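Local coordinates for Glyoxalase/bleomycin resistance protein/dioxygenase (Sphaerobacter thermophilus, PDB 4HC5) that belongs to the glyoxalase/bleomycin resistance protein/dioxygenase superfamily and may act as a dioxygenase, at residues A[39-44]-A[49-54]. Residues are numbered along the deposited sequence; the frame is centred on the assembly and turned at random.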
loop_
_atom_site.group_PDB
_atom_site.type_symbol
_atom_site.label_atom_id
_atom_site.label_comp_id
_atom_site.label_asym_id
_atom_site.label_seq_id
_atom_site.Cartn_x
_atom_site.Cartn_y
_atom_site.Cartn_z
ATOM N N LYS A 39 -0.253 -11.161 -12.634
ATOM C CA LYS A 39 -0.368 -9.826 -13.285
ATOM C C LYS A 39 -1.871 -9.553 -13.401
ATOM O O LYS A 39 -2.681 -10.381 -13.783
ATOM C CB LYS A 39 0.290 -9.772 -14.674
ATOM C CG LYS A 39 0.332 -8.335 -15.284
ATOM C CD LYS A 39 1.129 -8.217 -16.571
ATOM C CE LYS A 39 0.425 -8.718 -17.743
ATOM N NZ LYS A 39 1.234 -8.596 -19.014
ATOM N N VAL A 40 -2.217 -8.294 -13.135
ATOM C CA VAL A 40 -3.570 -7.804 -13.369
ATOM C C VAL A 40 -3.563 -6.730 -14.457
ATOM O O VAL A 40 -3.717 -7.036 -15.640
ATOM C CB VAL A 40 -4.281 -7.371 -12.035
ATOM C CG1 VAL A 40 -5.694 -6.911 -12.341
ATOM C CG2 VAL A 40 -4.248 -8.523 -11.006
ATOM N N PHE A 41 -3.249 -5.489 -14.071
ATOM C CA PHE A 41 -3.144 -4.429 -15.058
ATOM C C PHE A 41 -1.838 -4.488 -15.847
ATOM O O PHE A 41 -0.752 -4.749 -15.304
ATOM C CB PHE A 41 -3.241 -3.032 -14.409
ATOM C CG PHE A 41 -4.618 -2.580 -14.097
ATOM C CD1 PHE A 41 -5.184 -2.890 -12.909
ATOM C CD2 PHE A 41 -5.360 -1.874 -15.017
ATOM C CE1 PHE A 41 -6.469 -2.538 -12.603
ATOM C CE2 PHE A 41 -6.616 -1.460 -14.711
ATOM C CZ PHE A 41 -7.175 -1.748 -13.479
ATOM N N ASP A 42 -1.987 -4.136 -17.133
ATOM C CA ASP A 42 -0.867 -3.841 -18.027
ATOM C C ASP A 42 -1.439 -3.061 -19.206
ATOM O O ASP A 42 -1.841 -3.575 -20.241
ATOM C CB ASP A 42 -0.196 -5.122 -18.434
ATOM C CG ASP A 42 1.053 -4.897 -19.204
ATOM O OD1 ASP A 42 1.316 -3.731 -19.558
ATOM O OD2 ASP A 42 1.781 -5.893 -19.448
ATOM N N ASN A 43 -1.561 -1.791 -18.940
ATOM C CA ASN A 43 -2.299 -0.877 -19.788
ATOM C C ASN A 43 -1.697 0.513 -19.865
ATOM O O ASN A 43 -1.472 1.133 -18.799
ATOM C CB ASN A 43 -3.747 -0.713 -19.315
ATOM C CG ASN A 43 -4.611 0.084 -20.253
ATOM O OD1 ASN A 43 -5.023 -0.411 -21.324
ATOM N ND2 ASN A 43 -4.760 1.329 -19.939
ATOM N N GLN A 44 -1.634 1.048 -21.086
ATOM C CA GLN A 44 -1.208 2.492 -21.241
ATOM C C GLN A 44 -2.327 3.443 -20.875
ATOM O O GLN A 44 -3.286 3.609 -21.634
ATOM C CB GLN A 44 -0.814 2.820 -22.624
ATOM C CG GLN A 44 0.415 2.114 -23.164
ATOM C CD GLN A 44 1.794 2.494 -22.495
ATOM O OE1 GLN A 44 2.028 3.621 -21.913
ATOM N NE2 GLN A 44 2.761 1.570 -22.621
HETATM N N MSE A 49 2.660 6.524 -19.343
HETATM C CA MSE A 49 2.446 5.630 -18.165
HETATM C C MSE A 49 1.852 4.279 -18.616
HETATM O O MSE A 49 0.719 4.235 -19.043
HETATM C CB MSE A 49 1.527 6.223 -17.063
HETATM C CG MSE A 49 1.217 5.139 -15.815
HETATM SE SE MSE A 49 0.019 5.989 -14.536
HETATM C CE MSE A 49 1.064 7.650 -14.399
ATOM N N ARG A 50 2.639 3.233 -18.462
ATOM C CA ARG A 50 2.237 1.849 -18.621
ATOM C C ARG A 50 1.908 1.423 -17.199
ATOM O O ARG A 50 2.754 1.263 -16.359
ATOM C CB ARG A 50 3.379 0.989 -19.215
ATOM C CG ARG A 50 2.986 -0.461 -19.393
ATOM C CD ARG A 50 4.214 -1.273 -19.752
ATOM N NE ARG A 50 3.948 -2.712 -19.750
ATOM C CZ ARG A 50 4.869 -3.659 -19.796
ATOM N NH1 ARG A 50 6.169 -3.379 -19.894
ATOM N NH2 ARG A 50 4.456 -4.907 -19.764
ATOM N N PHE A 51 0.624 1.362 -16.928
ATOM C CA PHE A 51 0.105 1.037 -15.625
ATOM C C PHE A 51 0.100 -0.491 -15.479
ATOM O O PHE A 51 -0.601 -1.187 -16.180
ATOM C CB PHE A 51 -1.278 1.630 -15.330
ATOM C CG PHE A 51 -1.729 1.410 -13.947
ATOM C CD1 PHE A 51 -1.104 2.043 -12.874
ATOM C CD2 PHE A 51 -2.798 0.579 -13.683
ATOM C CE1 PHE A 51 -1.522 1.859 -11.577
ATOM C CE2 PHE A 51 -3.237 0.360 -12.400
ATOM C CZ PHE A 51 -2.613 1.035 -11.304
ATOM N N VAL A 52 0.962 -0.971 -14.523
ATOM C CA VAL A 52 1.202 -2.409 -14.337
ATOM C C VAL A 52 0.964 -2.703 -12.876
ATOM O O VAL A 52 1.511 -2.050 -11.970
ATOM C CB VAL A 52 2.644 -2.835 -14.743
ATOM C CG1 VAL A 52 2.903 -4.310 -14.390
ATOM C CG2 VAL A 52 2.948 -2.513 -16.223
ATOM N N THR A 53 0.139 -3.735 -12.631
ATOM C CA THR A 53 -0.048 -4.214 -11.279
ATOM C C THR A 53 0.018 -5.754 -11.188
ATOM O O THR A 53 -0.217 -6.479 -12.151
ATOM C CB THR A 53 -1.388 -3.792 -10.609
ATOM O OG1 THR A 53 -2.452 -4.520 -11.211
ATOM C CG2 THR A 53 -1.697 -2.285 -10.699
ATOM N N VAL A 54 0.336 -6.208 -9.968
ATOM C CA VAL A 54 0.417 -7.607 -9.632
ATOM C C VAL A 54 -0.332 -7.838 -8.290
ATOM O O VAL A 54 -0.510 -6.947 -7.487
ATOM C CB VAL A 54 1.893 -8.105 -9.490
ATOM C CG1 VAL A 54 2.567 -8.173 -10.858
ATOM C CG2 VAL A 54 2.695 -7.229 -8.516
#
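Asp42 OD2 takes two donors, NH2 of Arg50 at 2.9 Å and, on its anti lone pair, NZ of Lys39 at 2.8 Å. This carboxylate lies on one face of an antiparallel beta hairpin, in which strand 38-46 is the outermost strand, within this chain, of a four-stranded sheet of the glyoxalase (VOC) fold. Arg50 reaches it side-on, NE giving a nearly straight bond (173°) to OD1; NE and NH2 both meet the syn side but stand tilted from the carboxylate plane. The chain of Arg50, extended from CG to NE, spans the diagonal to Asp42, and its NH2 also meets Glu25, so acidic and basic groups alternate; two cations beside Asp42 probably favour its charged form.

Opposite Phe51 the edge strand carries an extra residue: Asp42 and Asn43 together form a classic beta bulge, and Phe51 O accepts from Asn43 N. Away from the charges, Phe51 turns its edge to the face of Phe41, a T-shaped pair with planes at 67° and Phe51 CE2 3.7 Å from Phe41 CG. Flat, apolar rings suit this side, where Phe51 also touches Trp70 and Ala64. Thr53 pairs through backbone and hydroxyl: its O accepts from Val40 N, its N donates to Phe41 O, and chi1 (72°) sets OG1 between backbone N and carbonyl carbon, where, hydrogen-bonded also to Gln62, it accepts from Phe41 N at 3.1 Å and lies near the Phe41 ring plane, beside CD1.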